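Long-range contact in alpha-glucosidase ([Eubacterium] rectale, PDB 6PNR), which probably hydrolyses alpha-linked glycosides of sulfoquinovose, the sugar headgroup of plant sulfolipids, as a glycoside hydrolase of family 31: residues His22-Glu36 / Thr48-Thr60. Residues are numbered along the deposited sequence; the frame is centred on the assembly and turned at random.
Sequences HSKERPMIYVGVGQE and TDYVTERFPLKLT
Val31 and Phe55 exchange both backbone hydrogen bonds in an antiparallel beta hairpin, strands 29-41 and 44-56. Strand 44-56 is the outermost of its sheet within this chain, and the backbone of Arg54 hydrogen-bonds to the second subunit; strand 29-41 pairs on its other side with strand 101-107. A classic bulge interrupts the ladder where Thr52 and Glu53 both face Val33. Val33 O takes two N-H groups there, Thr52 N at 3.0 Å and, straighter (168°) and on a lone pair, Glu53 N at 3.3 Å. Val33 N returns a bond to Glu53 O, and beyond the bulge Gln35 and Tyr50 pair in both directions.

On the face carrying Tyr30, Arg54 reaches out with CG anti to its backbone N (chi1 163°) and an extended chain, which lays NH2 over the centre of the Tyr30 ring; Arg54 CZ sits 4.2 Å from the centroid of the Tyr30 ring in a cation-pi contact. The same NH2 forms a salt bridge with Glu199, and Trp103 is a second cation-pi partner. Pro56 CB meets Tyr30 CE2 at 3.6 Å, so putting a serine at Tyr30 would probably cost the guanidinium this aromatic surface and open a gap beside the proline. Farther along, Arg101 bridges to both Glu36 and Asp49, which probably eases the repulsion between these neighbouring carboxylates.

At the other end, Leu57 N donates to Ile29 O, while His22 has both ring nitrogens engaged: ND1 accepts from Met28 N at 3.0 Å, and NE2 lies 2.7 Å from the oxygen of a water, which in turn takes the N-H of Leu59.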
ATOM      1  N   HIS A  22      31.792   5.624 -12.230  1.00 38.95           N
ATOM      2  CA  HIS A  22      31.013   6.179 -13.326  1.00 43.25           C
ATOM      3  C   HIS A  22      31.649   5.766 -14.641  1.00 50.72           C
ATOM      4  O   HIS A  22      32.774   6.172 -14.943  1.00 51.20           O
ATOM      5  CB  HIS A  22      30.909   7.700 -13.276  1.00 39.62           C
ATOM      6  CG  HIS A  22      30.137   8.262 -14.429  1.00 44.77           C
ATOM      7  ND1 HIS A  22      28.771   8.450 -14.392  1.00 45.16           N
ATOM      8  CD2 HIS A  22      30.530   8.618 -15.677  1.00 42.57           C
ATOM      9  CE1 HIS A  22      28.360   8.927 -15.555  1.00 45.22           C
ATOM     10  NE2 HIS A  22      29.409   9.037 -16.352  1.00 44.25           N
ATOM     11  N   SER A  23      30.927   4.965 -15.416  1.00 49.04           N
ATOM     12  CA  SER A  23      31.257   4.694 -16.806  1.00 53.93           C
ATOM     13  C   SER A  23      29.965   4.775 -17.599  1.00 54.50           C
ATOM     14  O   SER A  23      28.881   4.929 -17.030  1.00 51.04           O
ATOM     15  CB  SER A  23      31.926   3.327 -16.978  1.00 58.49           C
ATOM     16  OG  SER A  23      31.143   2.302 -16.394  1.00 56.72           O
ATOM     17  N   LYS A  24      30.074   4.682 -18.927  1.00 57.99           N
ATOM     18  CA  LYS A  24      28.851   4.626 -19.718  1.00 56.54           C
ATOM     19  C   LYS A  24      28.042   3.377 -19.389  1.00 53.83           C
ATOM     20  O   LYS A  24      26.807   3.419 -19.408  1.00 51.46           O
ATOM     21  CB  LYS A  24      29.165   4.690 -21.215  1.00 62.24           C
ATOM     22  CG  LYS A  24      27.935   5.041 -22.057  1.00 65.46           C
ATOM     23  CD  LYS A  24      28.258   5.217 -23.539  1.00 70.99           C
ATOM     24  CE  LYS A  24      28.489   3.881 -24.227  1.00 67.69           C
ATOM     25  NZ  LYS A  24      28.641   4.042 -25.703  1.00 72.60           N
ATOM     26  N   GLU A  25      28.714   2.270 -19.054  1.00 56.07           N
ATOM     27  CA  GLU A  25      28.008   1.039 -18.706  1.00 60.18           C
ATOM     28  C   GLU A  25      27.403   1.089 -17.307  1.00 59.97           C
ATOM     29  O   GLU A  25      26.342   0.496 -17.076  1.00 55.21           O
ATOM     30  CB  GLU A  25      28.947  -0.167 -18.808  1.00 61.39           C
ATOM     31  CG  GLU A  25      29.541  -0.403 -20.189  1.00 77.38           C
ATOM     32  CD  GLU A  25      30.779   0.447 -20.463  1.00 83.55           C
ATOM     33  OE1 GLU A  25      31.347   1.023 -19.505  1.00 74.54           O
ATOM     34  OE2 GLU A  25      31.185   0.536 -21.644  1.00 89.78           O
ATOM     35  N   ARG A  26      28.058   1.777 -16.368  1.00 50.14           N
ATOM     36  CA  ARG A  26      27.604   1.886 -14.980  1.00 50.32           C
ATOM     37  C   ARG A  26      27.629   3.353 -14.570  1.00 46.60           C
ATOM     38  O   ARG A  26      28.596   3.816 -13.955  1.00 46.50           O
ATOM     39  CB  ARG A  26      28.484   1.056 -14.041  1.00 52.54           C
ATOM     40  CG  ARG A  26      28.492  -0.448 -14.285  1.00 58.35           C
ATOM     41  CD  ARG A  26      29.487  -1.126 -13.341  1.00 68.61           C
ATOM     42  NE  ARG A  26      29.296  -2.574 -13.234  1.00 81.80           N
ATOM     43  CZ  ARG A  26      29.953  -3.478 -13.955  1.00 80.29           C
ATOM     44  NH1 ARG A  26      30.849  -3.090 -14.855  1.00 79.87           N
ATOM     45  NH2 ARG A  26      29.711  -4.772 -13.779  1.00 75.26           N
ATOM     46  N   PRO A  27      26.591   4.118 -14.906  1.00 43.06           N
ATOM     47  CA  PRO A  27      26.587   5.542 -14.548  1.00 40.35           C
ATOM     48  C   PRO A  27      26.391   5.756 -13.055  1.00 43.48           C
ATOM     49  O   PRO A  27      25.682   5.009 -12.379  1.00 40.07           O
ATOM     50  CB  PRO A  27      25.410   6.110 -15.349  1.00 43.49           C
ATOM     51  CG  PRO A  27      24.529   4.935 -15.595  1.00 42.56           C
ATOM     52  CD  PRO A  27      25.459   3.771 -15.777  1.00 43.90           C
ATOM     53  N   MET A  28      27.031   6.811 -12.552  1.00 41.76           N
ATOM     54  CA  MET A  28      27.025   7.132 -11.133  1.00 39.46           C
ATOM     55  C   MET A  28      25.873   8.045 -10.738  1.00 34.14           C
ATOM     56  O   MET A  28      25.450   8.014  -9.578  1.00 42.97           O
ATOM     57  CB  MET A  28      28.356   7.790 -10.744  1.00 38.25           C
ATOM     58  CG  MET A  28      28.628   7.877  -9.244  1.00 41.69           C
ATOM     59  SD  MET A  28      30.288   8.501  -8.858  1.00 41.31           S
ATOM     60  CE  MET A  28      30.138  10.206  -9.365  1.00 32.74           C
ATOM     61  N   ILE A  29      25.360   8.859 -11.658  1.00 33.29           N
ATOM     62  CA  ILE A  29      24.345   9.861 -11.347  1.00 32.30           C
ATOM     63  C   ILE A  29      23.242   9.812 -12.398  1.00 39.45           C
ATOM     64  O   ILE A  29      23.521   9.830 -13.602  1.00 38.59           O
ATOM     65  CB  ILE A  29      24.948  11.279 -11.279  1.00 36.80           C
ATOM     66  CG1 ILE A  29      26.079  11.351 -10.251  1.00 35.98           C
ATOM     67  CG2 ILE A  29      23.877  12.298 -10.959  1.00 34.92           C
ATOM     68  CD1 ILE A  29      26.847  12.675 -10.282  1.00 36.15           C
ATOM     69  N   TYR A  30      21.994   9.751 -11.941  1.00 32.37           N
ATOM     70  CA  TYR A  30      20.836  10.076 -12.756  1.00 31.86           C
ATOM     71  C   TYR A  30      20.187  11.335 -12.199  1.00 35.78           C
ATOM     72  O   TYR A  30      20.209  11.583 -10.989  1.00 37.76           O
ATOM     73  CB  TYR A  30      19.789   8.944 -12.773  1.00 33.08           C
ATOM     74  CG  TYR A  30      20.295   7.574 -13.198  1.00 31.49           C
ATOM     75  CD1 TYR A  30      21.186   6.859 -12.407  1.00 33.48           C
ATOM     76  CD2 TYR A  30      19.834   6.978 -14.375  1.00 34.84           C
ATOM     77  CE1 TYR A  30      21.634   5.600 -12.783  1.00 33.25           C
ATOM     78  CE2 TYR A  30      20.273   5.719 -14.758  1.00 29.46           C
ATOM     79  CZ  TYR A  30      21.170   5.041 -13.962  1.00 35.74           C
ATOM     80  OH  TYR A  30      21.607   3.801 -14.345  1.00 42.09           O
ATOM     81  N   VAL A  31      19.580  12.113 -13.086  1.00 33.71           N
ATOM     82  CA  VAL A  31      18.860  13.317 -12.708  1.00 32.56           C
ATOM     83  C   VAL A  31      17.491  13.254 -13.359  1.00 35.54           C
ATOM     84  O   VAL A  31      17.258  12.489 -14.296  1.00 34.43           O
ATOM     85  CB  VAL A  31      19.607  14.590 -13.133  1.00 36.04           C
ATOM     86  CG1 VAL A  31      20.950  14.630 -12.459  1.00 37.36           C
ATOM     87  CG2 VAL A  31      19.789  14.595 -14.641  1.00 33.57           C
ATOM     88  N   GLY A  32      16.572  14.061 -12.852  1.00 31.14           N
ATOM     89  CA  GLY A  32      15.267  14.077 -13.463  1.00 30.95           C
ATOM     90  C   GLY A  32      14.342  15.077 -12.818  1.00 35.80           C
ATOM     91  O   GLY A  32      14.763  15.973 -12.082  1.00 34.00           O
ATOM     92  N   VAL A  33      13.062  14.907 -13.138  1.00 34.84           N
ATOM     93  CA  VAL A  33      11.999  15.819 -12.751  1.00 34.13           C
ATOM     94  C   VAL A  33      10.869  14.994 -12.153  1.00 31.78           C
ATOM     95  O   VAL A  33      10.416  14.023 -12.768  1.00 35.43           O
ATOM     96  CB  VAL A  33      11.496  16.635 -13.955  1.00 36.19           C
ATOM     97  CG1 VAL A  33      10.414  17.630 -13.522  1.00 36.21           C
ATOM     98  CG2 VAL A  33      12.671  17.345 -14.654  1.00 35.16           C
ATOM     99  N   GLY A  34      10.425  15.373 -10.954  1.00 34.25           N
ATOM    100  CA  GLY A  34       9.279  14.750 -10.335  1.00 33.53           C
ATOM    101  C   GLY A  34       8.317  15.797  -9.803  1.00 40.21           C
ATOM    102  O   GLY A  34       8.651  16.978  -9.676  1.00 35.10           O
ATOM    103  N   GLN A  35       7.097  15.338  -9.508  1.00 34.59           N
ATOM    104  CA  GLN A  35       6.059  16.161  -8.891  1.00 37.64           C
ATOM    105  C   GLN A  35       5.462  15.368  -7.736  1.00 37.17           C
ATOM    106  O   GLN A  35       4.711  14.408  -7.956  1.00 37.47           O
ATOM    107  CB  GLN A  35       4.975  16.561  -9.898  1.00 36.09           C
ATOM    108  CG  GLN A  35       3.797  17.341  -9.274  1.00 42.09           C
ATOM    109  CD  GLN A  35       4.230  18.601  -8.522  1.00 58.38           C
ATOM    110  OE1 GLN A  35       4.791  19.528  -9.114  1.00 72.96           O
ATOM    111  NE2 GLN A  35       3.967  18.639  -7.206  1.00 51.98           N
ATOM    112  N   GLU A  36       5.792  15.762  -6.512  1.00 34.35           N
ATOM    113  CA  GLU A  36       5.401  14.981  -5.353  1.00 32.83           C
ATOM    114  C   GLU A  36       3.956  15.271  -4.965  1.00 35.06           C
ATOM    115  O   GLU A  36       3.375  16.293  -5.333  1.00 35.11           O
ATOM    116  CB  GLU A  36       6.316  15.283  -4.172  1.00 32.53           C
ATOM    117  CG  GLU A  36       6.180  16.685  -3.626  1.00 34.11           C
ATOM    118  CD  GLU A  36       7.069  17.693  -4.339  1.00 40.41           C
ATOM    119  OE1 GLU A  36       7.685  17.344  -5.373  1.00 35.89           O
ATOM    120  OE2 GLU A  36       7.146  18.841  -3.860  1.00 35.38           O
ATOM    121  N   THR A  48       3.709  10.365  -2.246  1.00 32.84           N
ATOM    122  CA  THR A  48       3.927   9.727  -3.534  1.00 36.08           C
ATOM    123  C   THR A  48       4.602  10.727  -4.463  1.00 37.08           C
ATOM    124  O   THR A  48       4.581  11.936  -4.225  1.00 37.26           O
ATOM    125  CB  THR A  48       2.618   9.239  -4.161  1.00 37.02           C
ATOM    126  OG1 THR A  48       1.727  10.353  -4.300  1.00 45.86           O
ATOM    127  CG2 THR A  48       1.969   8.174  -3.290  1.00 45.19           C
ATOM    128  N   ASP A  49       5.195  10.210  -5.537  1.00 34.94           N
ATOM    129  CA  ASP A  49       5.911  11.026  -6.502  1.00 34.70           C
ATOM    130  C   ASP A  49       5.482  10.625  -7.906  1.00 33.25           C
ATOM    131  O   ASP A  49       5.227   9.447  -8.175  1.00 36.93           O
ATOM    132  CB  ASP A  49       7.439  10.852  -6.330  1.00 31.68           C
ATOM    133  CG  ASP A  49       8.257  11.944  -7.023  1.00 35.58           C
ATOM    134  OD1 ASP A  49       7.721  13.054  -7.267  1.00 32.84           O
ATOM    135  OD2 ASP A  49       9.450  11.677  -7.321  1.00 31.40           O
ATOM    136  N   TYR A  50       5.406  11.606  -8.798  1.00 31.47           N
ATOM    137  CA  TYR A  50       5.148  11.372 -10.217  1.00 37.06           C
ATOM    138  C   TYR A  50       6.391  11.814 -10.986  1.00 33.23           C
ATOM    139  O   TYR A  50       6.618  13.012 -11.165  1.00 33.85           O
ATOM    140  CB  TYR A  50       3.910  12.124 -10.674  1.00 36.67           C
ATOM    141  CG  TYR A  50       3.650  12.023 -12.158  1.00 33.03           C
ATOM    142  CD1 TYR A  50       3.812  10.818 -12.836  1.00 36.02           C
ATOM    143  CD2 TYR A  50       3.206  13.127 -12.877  1.00 38.62           C
ATOM    144  CE1 TYR A  50       3.557  10.723 -14.204  1.00 37.17           C
ATOM    145  CE2 TYR A  50       2.945  13.044 -14.236  1.00 42.07           C
ATOM    146  CZ  TYR A  50       3.124  11.844 -14.898  1.00 37.11           C
ATOM    147  OH  TYR A  50       2.856  11.777 -16.258  1.00 36.36           O
ATOM    148  N   VAL A  51       7.200  10.851 -11.420  1.00 36.30           N
ATOM    149  CA  VAL A  51       8.445  11.135 -12.122  1.00 32.99           C
ATOM    150  C   VAL A  51       8.143  11.219 -13.612  1.00 33.41           C
ATOM    151  O   VAL A  51       7.665  10.251 -14.210  1.00 34.78           O
ATOM    152  CB  VAL A  51       9.513  10.070 -11.833  1.00 33.72           C
ATOM    153  CG1 VAL A  51      10.791  10.350 -12.646  1.00 33.13           C
ATOM    154  CG2 VAL A  51       9.857  10.043 -10.333  1.00 28.97           C
ATOM    155  N   THR A  52       8.397  12.386 -14.209  1.00 31.71           N
ATOM    156  CA  THR A  52       8.253  12.554 -15.649  1.00 34.97           C
ATOM    157  C   THR A  52       9.575  12.435 -16.400  1.00 39.16           C
ATOM    158  O   THR A  52       9.559  12.131 -17.599  1.00 38.36           O
ATOM    159  CB  THR A  52       7.610  13.910 -15.969  1.00 32.44           C
ATOM    160  OG1 THR A  52       8.259  14.941 -15.213  1.00 35.49           O
ATOM    161  CG2 THR A  52       6.139  13.894 -15.624  1.00 37.56           C
ATOM    162  N   GLU A  53      10.715  12.657 -15.744  1.00 34.85           N
ATOM    163  CA  GLU A  53      12.008  12.486 -16.394  1.00 34.19           C
ATOM    164  C   GLU A  53      12.995  11.832 -15.441  1.00 35.44           C
ATOM    165  O   GLU A  53      13.033  12.156 -14.250  1.00 36.04           O
ATOM    166  CB  GLU A  53      12.578  13.831 -16.892  1.00 36.23           C
ATOM    167  CG  GLU A  53      11.647  14.614 -17.817  1.00 42.71           C
ATOM    168  CD  GLU A  53      12.291  15.886 -18.378  1.00 46.70           C
ATOM    169  OE1 GLU A  53      13.532  15.993 -18.316  1.00 42.68           O
ATOM    170  OE2 GLU A  53      11.557  16.777 -18.872  1.00 45.83           O
ATOM    171  N   ARG A  54      13.781  10.895 -15.970  1.00 33.59           N
ATOM    172  CA  ARG A  54      14.939  10.350 -15.270  1.00 33.22           C
ATOM    173  C   ARG A  54      15.906   9.826 -16.319  1.00 37.55           C
ATOM    174  O   ARG A  54      15.501   9.041 -17.181  1.00 39.63           O
ATOM    175  CB  ARG A  54      14.568   9.213 -14.304  1.00 28.58           C
ATOM    176  CG  ARG A  54      15.794   8.384 -13.897  1.00 32.25           C
ATOM    177  CD  ARG A  54      15.537   7.330 -12.813  1.00 32.92           C
ATOM    178  NE  ARG A  54      16.723   6.487 -12.640  1.00 31.72           N
ATOM    179  CZ  ARG A  54      17.040   5.822 -11.527  1.00 35.12           C
ATOM    180  NH1 ARG A  54      16.257   5.885 -10.450  1.00 31.84           N
ATOM    181  NH2 ARG A  54      18.155   5.097 -11.491  1.00 35.08           N
ATOM    182  N   PHE A  55      17.172  10.237 -16.248  1.00 35.17           N
ATOM    183  CA  PHE A  55      18.118   9.766 -17.252  1.00 35.52           C
ATOM    184  C   PHE A  55      19.524   9.816 -16.688  1.00 40.82           C
ATOM    185  O   PHE A  55      19.834  10.690 -15.867  1.00 36.69           O
ATOM    186  CB  PHE A  55      18.020  10.591 -18.547  1.00 33.33           C
ATOM    187  CG  PHE A  55      18.006  12.073 -18.329  1.00 37.37           C
ATOM    188  CD1 PHE A  55      19.192  12.781 -18.222  1.00 38.30           C
ATOM    189  CD2 PHE A  55      16.812  12.765 -18.249  1.00 36.82           C
ATOM    190  CE1 PHE A  55      19.184  14.153 -18.032  1.00 34.70           C
ATOM    191  CE2 PHE A  55      16.796  14.134 -18.054  1.00 36.33           C
ATOM    192  CZ  PHE A  55      17.987  14.830 -17.952  1.00 36.96           C
ATOM    193  N   PRO A  56      20.389   8.887 -17.087  1.00 40.95           N
ATOM    194  CA  PRO A  56      21.775   8.926 -16.620  1.00 39.43           C
ATOM    195  C   PRO A  56      22.545  10.055 -17.282  1.00 38.47           C
ATOM    196  O   PRO A  56      22.233  10.489 -18.392  1.00 43.14           O
ATOM    197  CB  PRO A  56      22.329   7.559 -17.034  1.00 36.27           C
ATOM    198  CG  PRO A  56      21.512   7.192 -18.244  1.00 40.34           C
ATOM    199  CD  PRO A  56      20.133   7.753 -17.996  1.00 38.22           C
ATOM    200  N   LEU A  57      23.554  10.540 -16.575  1.00 38.66           N
ATOM    201  CA  LEU A  57      24.386  11.621 -17.072  1.00 40.89           C
ATOM    202  C   LEU A  57      25.584  11.058 -17.824  1.00 43.38           C
ATOM    203  O   LEU A  57      26.102   9.988 -17.490  1.00 40.66           O
ATOM    204  CB  LEU A  57      24.868  12.500 -15.921  1.00 40.00           C
ATOM    205  CG  LEU A  57      23.799  13.302 -15.182  1.00 38.86           C
ATOM    206  CD1 LEU A  57      24.458  14.082 -14.061  1.00 41.82           C
ATOM    207  CD2 LEU A  57      23.098  14.227 -16.144  1.00 40.04           C
ATOM    208  N   LYS A  58      26.026  11.797 -18.843  1.00 46.11           N
ATOM    209  CA  LYS A  58      27.239  11.478 -19.587  1.00 42.22           C
ATOM    210  C   LYS A  58      28.393  12.309 -19.045  1.00 43.80           C
ATOM    211  O   LYS A  58      28.252  13.524 -18.874  1.00 42.30           O
ATOM    212  CB  LYS A  58      27.060  11.755 -21.081  1.00 44.62           C
ATOM    213  CG  LYS A  58      26.112  10.822 -21.804  1.00 52.34           C
ATOM    214  CD  LYS A  58      26.041  11.182 -23.287  1.00 60.89           C
ATOM    215  CE  LYS A  58      25.321  10.107 -24.095  1.00 67.62           C
ATOM    216  NZ  LYS A  58      26.152   8.876 -24.269  1.00 72.11           N
ATOM    217  N   LEU A  59      29.523  11.651 -18.768  1.00 40.17           N
ATOM    218  CA  LEU A  59      30.746  12.332 -18.335  1.00 44.66           C
ATOM    219  C   LEU A  59      31.443  12.919 -19.559  1.00 51.69           C
ATOM    220  O   LEU A  59      31.974  12.176 -20.391  1.00 47.24           O
ATOM    221  CB  LEU A  59      31.672  11.362 -17.604  1.00 42.61           C
ATOM    222  CG  LEU A  59      33.027  11.884 -17.110  1.00 48.28           C
ATOM    223  CD1 LEU A  59      32.878  13.104 -16.213  1.00 46.09           C
ATOM    224  CD2 LEU A  59      33.795  10.780 -16.383  1.00 50.10           C
ATOM    225  N   THR A  60      31.452  14.250 -19.670  1.00 48.74           N
ATOM    226  CA  THR A  60      31.955  14.916 -20.863  1.00 54.36           C
ATOM    227  C   THR A  60      33.255  15.685 -20.660  1.00 52.38           C
ATOM    228  O   THR A  60      33.842  16.133 -21.647  1.00 53.89           O
ATOM    229  CB  THR A  60      30.899  15.881 -21.419  1.00 47.93           C
ATOM    230  OG1 THR A  60      30.507  16.797 -20.391  1.00 55.62           O
ATOM    231  CG2 THR A  60      29.683  15.116 -21.909  1.00 49.84           C
TER
HETATM  232  O   HOH W   1      29.447   8.692 -19.075  1.00 43.59           O